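Local coordinates for complement factor H (Mus musculus, PDB 2YBY), which probably restrains the alternative pathway of complement on host surfaces, and is represented here by its sixth and seventh Sushi domains, at residues R67-H72 / N114-P119; Q90-Q95 / D107-T112; C5-F10 / P23-S28; G30-Y35 / Y51-A56. The protein carries 1 engineered substitution. All coordinates share one frame; numbering follows the deposited sequence.

In the fold
The four contacts divide between two Sushi domains joined end to end. Interactions 3 and 4 lie in the first, on the far side of the chain's centre from interactions 1 and 2 in the second. Along the chain, interaction 3 closes before interaction 4 opens, interaction 4 closes before interaction 1 opens, and interaction 2 is nested inside the loop closed by interaction 1. Centres are about 10 Å apart for interactions 3 and 4 and about 8 Å for interactions 1 and 2, whose strands 115-117 and 108-112 are neighbours in one sheet. Disulfides join each pair, Cys5 to Cys54 and Cys69 to Cys111. The two pairs do not touch, so each domain is cross-linked separately.

Interaction 1 (R67-H72 / N114-P119); sequences RKCVFH and NGWSPP
The indole of Trp116 lies with one face against Cys69, whose CB sits over the centre of the six-membered ring, 3.6 Å from its centroid and 18° off the normal, a CH-pi contact. Cys69 SG stands over the face as well, a sulfur-aromatic contact; the same sulfur is bonded to Cys111, so the indole packs against a disulfide. With CG anti to its carbonyl carbon (chi1 -72°), Trp116 brings the ring across to strand 67-71, where NE1 donates to Val70 O at 2.8 Å. That bond is nearly straight and stays in the indole plane, yet it reaches the oxygen from above the carbonyl plane. Phe71 CB lies 4.0 Å from Trp116 CZ2. Elsewhere, the bent chain of Arg67 passes Gly115, Arg67 CG to Gly115 N 3.9 Å, while its NE donates to Glu113 O and its NH1 to Gly40 O. Gly115 has a positive phi (95°), which glycine adopts readily. Held by its N-H and a Sushi disulfide, the tryptophan has its polar atom satisfied and its ring rotation fixed.

Interaction 2 (Q90-Q95 / D107-T112); sequences QSLKVQ and DTMTCT. With EDO (1,2-ethanediol), chain B.
Segments 90-95 and 107-112 run antiparallel, their strand axes 4.7 Å apart at an angle of 162°. Leu92 and Met109 form a hydrogen-bonded pair, Leu92 N to Met109 O 3.1 Å and Met109 N to Leu92 O 3.0 Å, flanked by the non-hydrogen-bonded pairs Ser91-Thr110 and Lys93-Thr108. Cys111 N to Gln90 O and Val94 N to Asp107 O, each 2.8 Å, extend the ladder, and Cys111 is disulfide-bonded to Cys69. Leu92 and Met109 lie side by side on one face, pointing the same way. The bent end of Met109 (chi3 -44°) brings CE to within 3.4 Å of Val94 CG2, a tight carbon contact, and 4.0 Å from Leu92 CD2; a flexible thioether suits this spot between two branched chains. Trp116 and Phe71 pack there too, making this the core side of the Sushi domain. Ser91, Lys93, Thr108 and Thr110 occupy the other face, where small or polar residues suit a more exposed surface. Lys93 NZ is held by Gln106 O, and Asp107 OD1 takes the Leu102 N-H. A 1,2-ethanediol, probably from the crystallisation liquor, donates from O2 to Lys93 O, accepts from Gln95 N at O1, and bonds to Asp78 O. The chemistry is thus two-sided: Leu92 and Met109 face the interior, while a bridging water donates to Val94 O and Asp107 OD2 beyond the paired strands.

Interaction 3 (C5-F10 / P23-S28); sequences CEFPQF and PNFPVS
Two backbone hydrogen bonds tie Cys5 to Val27 as a single antiparallel bridge: Cys5 N donates to Val27 O at 3.2 Å, and Val27 N donates to Cys5 O at 2.9 Å. The same Cys5 O also receives a CA-H contact from Pro26, 3.1 Å from its CA, and meets the edge of the Phe25 ring. Aromatic and apolar packing centres on Phe25. Its side chain takes CG anti to the carbonyl carbon (chi1 -69°), which carries the ring in toward the 5-10 segment. Pro8 CD lies over one face, offset toward the rim and 4.0 Å from the ring centroid, a CH-pi contact; its hydrogens, next to the proline nitrogen, are somewhat polarised and suit the pi face. Phe7 meets Phe25 obliquely, the planes at 58° and Phe7 CD1 to Phe25 CD2 3.7 Å. This is the N-terminal side of a Sushi domain: Cys5 is disulfide-bonded to Cys54, Pro8 and Cys5 touch Trp59, Pro8 touches Leu52 of strand 50-55, and Pro8 and Phe25 touch Leu15 of strand 13-15. Phe25 also meets Tyr33. A further apolar touch, Cys5 CB to Val27 CG2 4.0 Å, suits their buried positions. At the surface Glu6 lies alongside Pro26, which follows a cis peptide bond. Bent at chi2 (-72°), the glutamate chain brings OE2 within 3.4 Å of Pro26 CB, a van der Waals contact between a carboxylate oxygen and a ring carbon.

Interaction 4 (G30-Y35 / Y51-A56); sequences GNKYSY and YLRCTA
One face of the Tyr51 ring is covered by Lys32, whose CE sits over the ring centre, 3.6 Å from the centroid and 8° off the normal. Lys32 NZ stands farther out over that face, 5.0 Å from the centroid, as a cation-pi partner, and donates to a water. Lys32 CG lies between its backbone N and carbonyl carbon (chi1 65°), and the chain then runs extended over the ring to a bend at chi4. Tyr33 C lies at the Tyr51 edge, and Trp49 meets this ring edge-to-face. Tyr35 presents its own edge to Tyr51 C and Leu52 N, CE1 being 3.6 Å from Tyr51 C. One water donates to both Tyr35 OH and Tyr51 O, and the hydroxyl is also hydrogen-bonded to Pro64 O. These rings flank antiparallel strands 32-35 and 51-55 in the sheet of the first Sushi domain, where Cys54 is disulfide-linked to Cys5. Tyr33 and Leu52 form the hydrogen-bonded pair, and their side chains share the face that packs on Phe25, Val27 and Pro8, where apolar bulk suits the interior. Before strand 32-35 begins, Cys54 N donates to Asn31 O at 3.0 Å, and Gly30 N to Cys54 O; glycine is apt because its phi is positive (105°). Lys32 and Arg53 run side by side, Lys32 NZ and Arg53 NH1 5.2 Å apart, a like-charge proximity that the waters bound to each probably ease.

Interaction 1 (R67-H72 / N114-P119)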
loop_
_atom_site.group_PDB
_atom_site.type_symbol
_atom_site.label_atom_id
_atom_site.label_comp_id
_atom_site.label_asym_id
_atom_site.label_seq_id
_atom_site.Cartn_x
_atom_site.Cartn_y
_atom_site.Cartn_z
ATOM N N ARG A 67 0.840 -2.081 -4.178
ATOM C CA ARG A 67 0.237 -1.030 -4.991
ATOM C C ARG A 67 -0.690 -0.105 -4.168
ATOM O O ARG A 67 -1.450 -0.572 -3.318
ATOM C CB ARG A 67 -0.548 -1.625 -6.182
ATOM C CG ARG A 67 -1.171 -0.604 -7.132
ATOM C CD ARG A 67 -0.207 0.313 -7.803
ATOM N NE ARG A 67 0.655 -0.354 -8.776
ATOM C CZ ARG A 67 1.729 0.200 -9.346
ATOM N NH1 ARG A 67 2.116 1.428 -9.006
ATOM N NH2 ARG A 67 2.439 -0.479 -10.242
ATOM N N LYS A 68 -0.585 1.203 -4.426
ATOM C CA LYS A 68 -1.404 2.237 -3.834
ATOM C C LYS A 68 -2.372 2.722 -4.908
ATOM O O LYS A 68 -1.961 2.978 -6.047
ATOM C CB LYS A 68 -0.524 3.414 -3.393
ATOM C CG LYS A 68 -1.240 4.561 -2.760
ATOM C CD LYS A 68 -0.288 5.668 -2.299
ATOM C CE LYS A 68 0.128 6.553 -3.435
ATOM N NZ LYS A 68 0.950 7.701 -2.970
ATOM N N CYS A 69 -3.661 2.817 -4.549
ATOM C CA CYS A 69 -4.686 3.366 -5.420
ATOM C C CYS A 69 -5.356 4.486 -4.666
ATOM O O CYS A 69 -5.927 4.245 -3.605
ATOM C CB CYS A 69 -5.712 2.314 -5.811
ATOM S SG CYS A 69 -5.024 0.825 -6.547
ATOM N N VAL A 70 -5.381 5.668 -5.237
ATOM C CA VAL A 70 -5.962 6.843 -4.610
ATOM C C VAL A 70 -7.370 7.025 -5.137
ATOM O O VAL A 70 -7.592 7.001 -6.365
ATOM C CB VAL A 70 -5.091 8.096 -4.870
ATOM C CG1 VAL A 70 -5.774 9.360 -4.342
ATOM C CG2 VAL A 70 -3.693 7.915 -4.252
ATOM N N PHE A 71 -8.331 7.210 -4.221
ATOM C CA PHE A 71 -9.707 7.482 -4.592
ATOM C C PHE A 71 -9.948 8.977 -4.446
ATOM O O PHE A 71 -9.651 9.521 -3.390
ATOM C CB PHE A 71 -10.694 6.735 -3.690
ATOM C CG PHE A 71 -12.120 7.020 -4.075
ATOM C CD1 PHE A 71 -12.630 6.562 -5.278
ATOM C CD2 PHE A 71 -12.917 7.837 -3.294
ATOM C CE1 PHE A 71 -13.931 6.847 -5.656
ATOM C CE2 PHE A 71 -14.231 8.117 -3.666
ATOM C CZ PHE A 71 -14.732 7.608 -4.838
ATOM N N HIS A 72 -10.473 9.637 -5.476
ATOM C CA HIS A 72 -10.787 11.074 -5.385
ATOM C C HIS A 72 -11.842 11.431 -6.410
ATOM O O HIS A 72 -12.986 11.635 -6.035
ATOM C CB HIS A 72 -9.524 11.962 -5.515
ATOM C CG HIS A 72 -9.743 13.401 -5.141
ATOM N ND1 HIS A 72 -8.686 14.284 -5.039
ATOM C CD2 HIS A 72 -10.889 14.076 -4.896
ATOM C CE1 HIS A 72 -9.208 15.447 -4.689
ATOM N NE2 HIS A 72 -10.528 15.383 -4.619
ATOM N N ASN A 114 -2.011 -3.390 -10.773
ATOM C CA ASN A 114 -1.918 -2.347 -11.801
ATOM C C ASN A 114 -2.948 -1.212 -11.653
ATOM O O ASN A 114 -3.378 -0.633 -12.647
ATOM C CB ASN A 114 -2.052 -2.971 -13.182
ATOM C CG ASN A 114 -0.835 -3.762 -13.605
ATOM O OD1 ASN A 114 0.276 -3.225 -13.709
ATOM N ND2 ASN A 114 -1.009 -5.043 -13.893
ATOM N N GLY A 115 -3.318 -0.875 -10.423
ATOM C CA GLY A 115 -4.218 0.239 -10.199
ATOM C C GLY A 115 -5.668 -0.183 -10.076
ATOM O O GLY A 115 -5.973 -1.360 -9.915
ATOM N N TRP A 116 -6.562 0.780 -10.140
ATOM C CA TRP A 116 -7.997 0.534 -9.986
ATOM C C TRP A 116 -8.546 -0.301 -11.133
ATOM O O TRP A 116 -8.223 -0.052 -12.294
ATOM C CB TRP A 116 -8.792 1.856 -9.963
ATOM C CG TRP A 116 -8.635 2.687 -8.716
ATOM C CD1 TRP A 116 -8.236 3.986 -8.657
ATOM C CD2 TRP A 116 -9.058 2.339 -7.388
ATOM N NE1 TRP A 116 -8.370 4.472 -7.371
ATOM C CE2 TRP A 116 -8.837 3.471 -6.568
ATOM C CE3 TRP A 116 -9.433 1.144 -6.776
ATOM C CZ2 TRP A 116 -9.086 3.450 -5.186
ATOM C CZ3 TRP A 116 -9.758 1.148 -5.432
ATOM C CH2 TRP A 116 -9.560 2.289 -4.648
ATOM N N SER A 117 -9.377 -1.263 -10.792
ATOM C CA SER A 117 -10.104 -2.037 -11.815
ATOM C C SER A 117 -11.541 -2.231 -11.409
ATOM O O SER A 117 -11.825 -2.803 -10.360
ATOM C CB SER A 117 -9.482 -3.383 -12.112
ATOM O OG SER A 117 -9.990 -3.853 -13.355
ATOM N N PRO A 118 -12.449 -1.769 -12.271
ATOM C CA PRO A 118 -12.194 -0.961 -13.471
ATOM C C PRO A 118 -11.802 0.455 -13.027
ATOM O O PRO A 118 -11.850 0.729 -11.818
ATOM C CB PRO A 118 -13.544 -0.978 -14.178
ATOM C CG PRO A 118 -14.520 -1.046 -13.094
ATOM C CD PRO A 118 -13.888 -1.857 -11.985
ATOM N N PRO A 119 -11.419 1.359 -13.934
ATOM C CA PRO A 119 -11.114 2.731 -13.527
ATOM C C PRO A 119 -12.348 3.495 -13.038
ATOM O O PRO A 119 -13.490 3.138 -13.385
ATOM C CB PRO A 119 -10.597 3.377 -14.822
ATOM C CG PRO A 119 -10.239 2.262 -15.711
ATOM C CD PRO A 119 -11.268 1.218 -15.393
#

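Interaction 2 (Q90-Q95 / D107-T112)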
loop_
_atom_site.group_PDB
_atom_site.type_symbol
_atom_site.label_atom_id
_atom_site.label_comp_id
_atom_site.label_asym_id
_atom_site.label_seq_id
_atom_site.Cartn_x
_atom_site.Cartn_y
_atom_site.Cartn_z
ATOM N N GLN A 90 -7.883 -3.921 -1.557
ATOM C CA GLN A 90 -9.042 -3.197 -1.037
ATOM C C GLN A 90 -9.988 -2.807 -2.174
ATOM O O GLN A 90 -9.591 -2.717 -3.332
ATOM C CB GLN A 90 -8.627 -1.939 -0.254
ATOM C CG GLN A 90 -7.842 -2.275 1.021
ATOM C CD GLN A 90 -7.328 -1.087 1.765
ATOM O OE1 GLN A 90 -7.130 -0.018 1.218
ATOM N NE2 GLN A 90 -7.057 -1.253 3.040
ATOM N N SER A 91 -11.262 -2.652 -1.831
ATOM C CA SER A 91 -12.296 -2.265 -2.782
ATOM C C SER A 91 -13.280 -1.301 -2.153
ATOM O O SER A 91 -13.370 -1.173 -0.922
ATOM C CB SER A 91 -13.017 -3.483 -3.360
ATOM O OG SER A 91 -13.670 -4.250 -2.371
ATOM N N LEU A 92 -13.965 -0.552 -3.010
ATOM C CA LEU A 92 -15.027 0.353 -2.564
ATOM C C LEU A 92 -16.122 0.413 -3.614
ATOM O O LEU A 92 -15.914 -0.021 -4.746
ATOM C CB LEU A 92 -14.544 1.763 -2.166
ATOM C CG LEU A 92 -14.243 2.756 -3.275
ATOM C CD1 LEU A 92 -14.276 4.193 -2.762
ATOM C CD2 LEU A 92 -12.907 2.482 -3.880
ATOM N N LYS A 93 -17.275 0.891 -3.219
ATOM C CA LYS A 93 -18.412 1.000 -4.131
ATOM C C LYS A 93 -18.479 2.442 -4.579
ATOM O O LYS A 93 -18.493 3.365 -3.757
ATOM C CB LYS A 93 -19.732 0.598 -3.471
ATOM C CG LYS A 93 -20.846 0.412 -4.491
ATOM C CD LYS A 93 -22.137 0.058 -3.790
ATOM C CE LYS A 93 -23.285 -0.078 -4.769
ATOM N NZ LYS A 93 -23.323 -1.431 -5.429
ATOM N N VAL A 94 -18.480 2.641 -5.896
ATOM C CA VAL A 94 -18.535 3.970 -6.487
ATOM C C VAL A 94 -20.000 4.283 -6.807
ATOM O O VAL A 94 -20.733 3.414 -7.262
ATOM C CB VAL A 94 -17.653 3.967 -7.747
ATOM C CG1 VAL A 94 -17.737 5.258 -8.535
ATOM C CG2 VAL A 94 -16.214 3.668 -7.374
ATOM N N GLN A 95 -20.368 5.531 -6.631
ATOM C CA GLN A 95 -21.698 6.059 -6.867
ATOM C C GLN A 95 -21.712 6.703 -8.262
ATOM O O GLN A 95 -21.222 7.810 -8.412
ATOM C CB GLN A 95 -22.037 7.087 -5.759
ATOM C CG GLN A 95 -23.215 8.015 -6.012
ATOM C CD GLN A 95 -24.492 7.313 -5.725
ATOM O OE1 GLN A 95 -24.947 7.287 -4.584
ATOM N NE2 GLN A 95 -25.073 6.704 -6.746
ATOM N N ASP A 107 -20.845 -1.839 -9.415
ATOM C CA ASP A 107 -20.124 -0.567 -9.405
ATOM C C ASP A 107 -19.029 -0.532 -8.332
ATOM O O ASP A 107 -18.805 0.512 -7.696
ATOM C CB ASP A 107 -21.048 0.637 -9.286
ATOM C CG ASP A 107 -21.901 0.853 -10.515
ATOM O OD1 ASP A 107 -21.510 0.354 -11.609
ATOM O OD2 ASP A 107 -22.927 1.558 -10.403
ATOM N N THR A 108 -18.333 -1.653 -8.161
ATOM C CA THR A 108 -17.213 -1.708 -7.221
ATOM C C THR A 108 -15.913 -1.616 -8.000
ATOM O O THR A 108 -15.850 -2.011 -9.167
ATOM C CB THR A 108 -17.277 -2.942 -6.351
ATOM O OG1 THR A 108 -17.281 -4.072 -7.198
ATOM C CG2 THR A 108 -18.491 -2.949 -5.460
ATOM N N MET A 109 -14.911 -1.007 -7.378
ATOM C CA MET A 109 -13.566 -0.865 -7.951
ATOM C C MET A 109 -12.661 -1.561 -6.963
ATOM O O MET A 109 -12.846 -1.350 -5.759
ATOM C CB MET A 109 -13.094 0.592 -7.927
ATOM C CG MET A 109 -13.271 1.311 -9.131
ATOM S SD MET A 109 -12.523 2.915 -9.187
ATOM C CE MET A 109 -12.847 3.695 -7.679
ATOM N N THR A 110 -11.639 -2.291 -7.458
ATOM C CA THR A 110 -10.691 -2.987 -6.594
ATOM C C THR A 110 -9.306 -2.431 -6.904
ATOM O O THR A 110 -8.985 -2.182 -8.067
ATOM C CB THR A 110 -10.800 -4.486 -6.823
ATOM O OG1 THR A 110 -12.131 -4.884 -6.440
ATOM C CG2 THR A 110 -9.766 -5.281 -6.026
ATOM N N CYS A 111 -8.497 -2.203 -5.863
ATOM C CA CYS A 111 -7.125 -1.766 -6.065
ATOM C C CYS A 111 -6.287 -3.032 -6.393
ATOM O O CYS A 111 -6.095 -3.884 -5.519
ATOM C CB CYS A 111 -6.610 -1.049 -4.823
ATOM S SG CYS A 111 -4.905 -0.450 -4.973
ATOM N N THR A 112 -5.872 -3.177 -7.650
ATOM C CA THR A 112 -5.081 -4.333 -8.115
ATOM C C THR A 112 -3.621 -3.959 -8.245
ATOM O O THR A 112 -3.264 -2.800 -8.081
ATOM C CB THR A 112 -5.631 -4.868 -9.464
ATOM O OG1 THR A 112 -5.237 -4.021 -10.538
ATOM C CG2 THR A 112 -7.145 -5.034 -9.483
HETATM C C1 EDO B . -18.469 7.810 -4.253
HETATM O O1 EDO B . -18.314 7.500 -5.646
HETATM C C2 EDO B . -18.987 6.614 -3.476
HETATM O O2 EDO B . -17.865 5.940 -2.914
HETATM O O HOH W 1 -23.078 3.207 -8.558
#

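Interaction 3 (C5-F10 / P23-S28)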
loop_
_atom_site.group_PDB
_atom_site.type_symbol
_atom_site.label_atom_id
_atom_site.label_comp_id
_atom_site.label_asym_id
_atom_site.label_seq_id
_atom_site.Cartn_x
_atom_site.Cartn_y
_atom_site.Cartn_z
ATOM N N CYS A 5 17.311 -11.369 12.307
ATOM C CA CYS A 5 16.821 -10.556 11.192
ATOM C C CYS A 5 17.940 -9.864 10.474
ATOM O O CYS A 5 18.535 -8.936 11.028
ATOM C CB CYS A 5 15.781 -9.556 11.671
ATOM S SG CYS A 5 14.245 -10.326 12.208
ATOM N N GLU A 6 18.204 -10.280 9.243
ATOM C CA GLU A 6 19.258 -9.674 8.446
ATOM C C GLU A 6 18.785 -8.342 7.836
ATOM O O GLU A 6 17.594 -8.007 7.898
ATOM C CB GLU A 6 19.758 -10.652 7.350
ATOM C CG GLU A 6 20.424 -11.917 7.893
ATOM C CD GLU A 6 21.799 -11.765 8.512
ATOM O OE1 GLU A 6 22.635 -11.012 7.964
ATOM O OE2 GLU A 6 22.071 -12.473 9.506
ATOM N N PHE A 7 19.716 -7.602 7.203
ATOM C CA PHE A 7 19.414 -6.316 6.573
ATOM C C PHE A 7 18.231 -6.505 5.598
ATOM O O PHE A 7 18.319 -7.380 4.718
ATOM C CB PHE A 7 20.663 -5.758 5.852
ATOM C CG PHE A 7 20.405 -4.467 5.109
ATOM C CD1 PHE A 7 19.875 -3.363 5.763
ATOM C CD2 PHE A 7 20.638 -4.376 3.741
ATOM C CE1 PHE A 7 19.572 -2.199 5.059
ATOM C CE2 PHE A 7 20.334 -3.217 3.049
ATOM C CZ PHE A 7 19.811 -2.146 3.711
ATOM N N PRO A 8 17.088 -5.816 5.813
ATOM C CA PRO A 8 15.920 -6.055 4.957
ATOM C C PRO A 8 15.973 -5.339 3.627
ATOM O O PRO A 8 16.072 -4.099 3.588
ATOM C CB PRO A 8 14.759 -5.549 5.811
ATOM C CG PRO A 8 15.317 -4.487 6.629
ATOM C CD PRO A 8 16.780 -4.822 6.861
ATOM N N GLN A 9 15.908 -6.117 2.531
ATOM C CA GLN A 9 15.870 -5.570 1.165
ATOM C C GLN A 9 14.635 -6.113 0.463
ATOM O O GLN A 9 14.458 -7.317 0.420
ATOM C CB GLN A 9 17.115 -5.929 0.406
ATOM C CG GLN A 9 18.341 -5.416 1.133
ATOM C CD GLN A 9 19.593 -5.558 0.320
ATOM O OE1 GLN A 9 19.900 -4.717 -0.519
ATOM N NE2 GLN A 9 20.329 -6.629 0.553
ATOM N N PHE A 10 13.738 -5.229 -0.014
ATOM C CA PHE A 10 12.455 -5.647 -0.581
ATOM C C PHE A 10 12.086 -4.758 -1.768
ATOM O O PHE A 10 12.752 -3.753 -1.969
ATOM C CB PHE A 10 11.364 -5.572 0.503
ATOM C CG PHE A 10 11.333 -4.301 1.325
ATOM C CD1 PHE A 10 12.141 -4.157 2.455
ATOM C CD2 PHE A 10 10.574 -3.221 0.927
ATOM C CE1 PHE A 10 12.092 -2.991 3.220
ATOM C CE2 PHE A 10 10.569 -2.035 1.663
ATOM C CZ PHE A 10 11.337 -1.925 2.801
ATOM N N PRO A 23 24.999 -1.584 8.438
ATOM C CA PRO A 23 25.995 -2.299 9.269
ATOM C C PRO A 23 25.525 -2.810 10.641
ATOM O O PRO A 23 26.236 -3.611 11.273
ATOM C CB PRO A 23 27.080 -1.242 9.456
ATOM C CG PRO A 23 26.932 -0.341 8.258
ATOM C CD PRO A 23 25.464 -0.223 8.100
ATOM N N ASN A 24 24.399 -2.295 11.151
ATOM C CA ASN A 24 23.829 -2.676 12.452
ATOM C C ASN A 24 23.248 -4.103 12.416
ATOM O O ASN A 24 23.084 -4.726 13.461
ATOM C CB ASN A 24 22.706 -1.688 12.821
ATOM C CG ASN A 24 22.497 -1.477 14.294
ATOM O OD1 ASN A 24 22.158 -2.405 15.038
ATOM N ND2 ASN A 24 22.653 -0.235 14.742
ATOM N N PHE A 25 22.939 -4.602 11.215
ATOM C CA PHE A 25 22.295 -5.892 10.988
ATOM C C PHE A 25 23.291 -7.050 11.058
ATOM O O PHE A 25 24.455 -6.873 10.701
ATOM C CB PHE A 25 21.526 -5.869 9.645
ATOM C CG PHE A 25 20.337 -4.943 9.733
ATOM C CD1 PHE A 25 19.140 -5.384 10.256
ATOM C CD2 PHE A 25 20.455 -3.602 9.424
ATOM C CE1 PHE A 25 18.064 -4.516 10.404
ATOM C CE2 PHE A 25 19.374 -2.735 9.585
ATOM C CZ PHE A 25 18.206 -3.190 10.141
ATOM N N PRO A 26 22.871 -8.255 11.496
ATOM C CA PRO A 26 21.522 -8.617 11.954
ATOM C C PRO A 26 21.087 -8.018 13.289
ATOM O O PRO A 26 21.902 -7.537 14.078
ATOM C CB PRO A 26 21.568 -10.141 11.974
ATOM C CG PRO A 26 22.999 -10.444 12.348
ATOM C CD PRO A 26 23.797 -9.410 11.577
ATOM N N VAL A 27 19.762 -8.026 13.529
ATOM C CA VAL A 27 19.174 -7.427 14.721
ATOM C C VAL A 27 18.228 -8.411 15.409
ATOM O O VAL A 27 17.807 -9.411 14.787
ATOM C CB VAL A 27 18.428 -6.094 14.391
ATOM C CG1 VAL A 27 19.385 -5.048 13.838
ATOM C CG2 VAL A 27 17.273 -6.334 13.431
ATOM N N SER A 28 17.854 -8.105 16.659
ATOM C CA SER A 28 16.981 -8.954 17.479
ATOM C C SER A 28 15.507 -8.790 17.245
ATOM O O SER A 28 15.063 -7.732 16.776
ATOM C CB SER A 28 17.277 -8.734 18.958
ATOM O OG SER A 28 18.651 -8.972 19.222
#

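Interaction 4 (G30-Y35 / Y51-A56)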
loop_
_atom_site.group_PDB
_atom_site.type_symbol
_atom_site.label_atom_id
_atom_site.label_comp_id
_atom_site.label_asym_id
_atom_site.label_seq_id
_atom_site.Cartn_x
_atom_site.Cartn_y
_atom_site.Cartn_z
ATOM N N GLY A 30 11.787 -7.918 17.964
ATOM C CA GLY A 30 11.250 -6.764 18.666
ATOM C C GLY A 30 11.717 -5.449 18.072
ATOM O O GLY A 30 11.028 -4.440 18.225
ATOM N N ASN A 31 12.879 -5.416 17.388
ATOM C CA ASN A 31 13.370 -4.172 16.787
ATOM C C ASN A 31 12.459 -3.815 15.614
ATOM O O ASN A 31 11.928 -4.690 14.944
ATOM C CB ASN A 31 14.789 -4.309 16.273
ATOM C CG ASN A 31 15.826 -4.195 17.356
ATOM O OD1 ASN A 31 16.013 -5.108 18.165
ATOM N ND2 ASN A 31 16.506 -3.062 17.414
ATOM N N LYS A 32 12.320 -2.537 15.340
ATOM C CA LYS A 32 11.510 -2.088 14.209
ATOM C C LYS A 32 12.184 -0.932 13.552
ATOM O O LYS A 32 12.957 -0.215 14.192
ATOM C CB LYS A 32 10.085 -1.750 14.630
ATOM C CG LYS A 32 9.982 -0.566 15.574
ATOM C CD LYS A 32 8.542 -0.350 16.037
ATOM C CE LYS A 32 8.335 0.937 16.789
ATOM N NZ LYS A 32 9.102 1.029 18.073
ATOM N N TYR A 33 11.920 -0.746 12.245
ATOM C CA TYR A 33 12.586 0.299 11.482
ATOM C C TYR A 33 11.608 0.970 10.561
ATOM O O TYR A 33 10.860 0.276 9.905
ATOM C CB TYR A 33 13.737 -0.311 10.657
ATOM C CG TYR A 33 14.805 -0.900 11.548
ATOM C CD1 TYR A 33 15.760 -0.086 12.135
ATOM C CD2 TYR A 33 14.714 -2.210 11.999
ATOM C CE1 TYR A 33 16.681 -0.589 13.051
ATOM C CE2 TYR A 33 15.611 -2.717 12.941
ATOM C CZ TYR A 33 16.601 -1.900 13.452
ATOM O OH TYR A 33 17.471 -2.322 14.424
ATOM N N SER A 34 11.620 2.323 10.488
ATOM C CA SER A 34 10.712 3.017 9.606
ATOM C C SER A 34 11.122 2.797 8.162
ATOM O O SER A 34 12.320 2.700 7.859
ATOM C CB SER A 34 10.705 4.509 9.953
ATOM O OG SER A 34 11.998 5.066 9.836
ATOM N N TYR A 35 10.141 2.735 7.253
ATOM C CA TYR A 35 10.402 2.575 5.833
ATOM C C TYR A 35 9.376 3.330 5.035
ATOM O O TYR A 35 8.308 3.684 5.542
ATOM C CB TYR A 35 10.453 1.090 5.406
ATOM C CG TYR A 35 9.107 0.399 5.344
ATOM C CD1 TYR A 35 8.567 -0.207 6.460
ATOM C CD2 TYR A 35 8.397 0.314 4.147
ATOM C CE1 TYR A 35 7.347 -0.882 6.403
ATOM C CE2 TYR A 35 7.156 -0.313 4.087
ATOM C CZ TYR A 35 6.649 -0.944 5.214
ATOM O OH TYR A 35 5.452 -1.623 5.193
ATOM N N TYR A 51 6.397 0.837 9.927
ATOM C CA TYR A 51 7.489 0.093 10.534
ATOM C C TYR A 51 7.608 -1.320 9.954
ATOM O O TYR A 51 6.606 -1.992 9.742
ATOM C CB TYR A 51 7.301 -0.042 12.035
ATOM C CG TYR A 51 7.534 1.230 12.802
ATOM C CD1 TYR A 51 8.794 1.811 12.860
ATOM C CD2 TYR A 51 6.488 1.880 13.440
ATOM C CE1 TYR A 51 9.019 2.985 13.582
ATOM C CE2 TYR A 51 6.700 3.033 14.182
ATOM C CZ TYR A 51 7.949 3.633 14.180
ATOM O OH TYR A 51 8.194 4.760 14.925
ATOM N N LEU A 52 8.843 -1.736 9.703
ATOM C CA LEU A 52 9.187 -3.107 9.324
ATOM C C LEU A 52 9.640 -3.720 10.639
ATOM O O LEU A 52 10.509 -3.146 11.301
ATOM C CB LEU A 52 10.308 -3.138 8.297
ATOM C CG LEU A 52 10.416 -4.491 7.569
ATOM C CD1 LEU A 52 9.293 -4.692 6.579
ATOM C CD2 LEU A 52 11.749 -4.645 6.907
ATOM N N ARG A 53 9.009 -4.808 11.052
ATOM C CA ARG A 53 9.238 -5.400 12.370
ATOM C C ARG A 53 9.952 -6.703 12.314
ATOM O O ARG A 53 9.577 -7.575 11.539
ATOM C CB ARG A 53 7.911 -5.601 13.087
ATOM C CG ARG A 53 7.235 -4.271 13.432
ATOM C CD ARG A 53 5.819 -4.462 13.932
ATOM N NE ARG A 53 5.149 -3.157 14.008
ATOM C CZ ARG A 53 5.233 -2.306 15.024
ATOM N NH1 ARG A 53 5.941 -2.617 16.112
ATOM N NH2 ARG A 53 4.604 -1.141 14.973
ATOM N N CYS A 54 10.980 -6.855 13.152
ATOM C CA CYS A 54 11.690 -8.133 13.223
ATOM C C CYS A 54 10.897 -9.064 14.167
ATOM O O CYS A 54 10.795 -8.773 15.356
ATOM C CB CYS A 54 13.108 -7.941 13.720
ATOM S SG CYS A 54 13.945 -9.513 14.055
ATOM N N THR A 55 10.284 -10.124 13.633
ATOM C CA THR A 55 9.459 -11.037 14.432
ATOM C C THR A 55 10.090 -12.428 14.457
ATOM O O THR A 55 11.047 -12.692 13.732
ATOM C CB THR A 55 8.025 -11.122 13.872
ATOM O OG1 THR A 55 7.970 -12.042 12.793
ATOM C CG2 THR A 55 7.441 -9.781 13.510
ATOM N N ALA A 56 9.451 -13.357 15.181
ATOM C CA ALA A 56 9.898 -14.764 15.214
ATOM C C ALA A 56 9.705 -15.462 13.851
ATOM O O ALA A 56 10.267 -16.536 13.627
ATOM C CB ALA A 56 9.147 -15.511 16.297
HETATM O O HOH W 2 8.035 -4.287 17.083
HETATM O O HOH W 3 8.893 3.950 18.113
HETATM O O HOH W 4 4.210 -2.027 7.707
#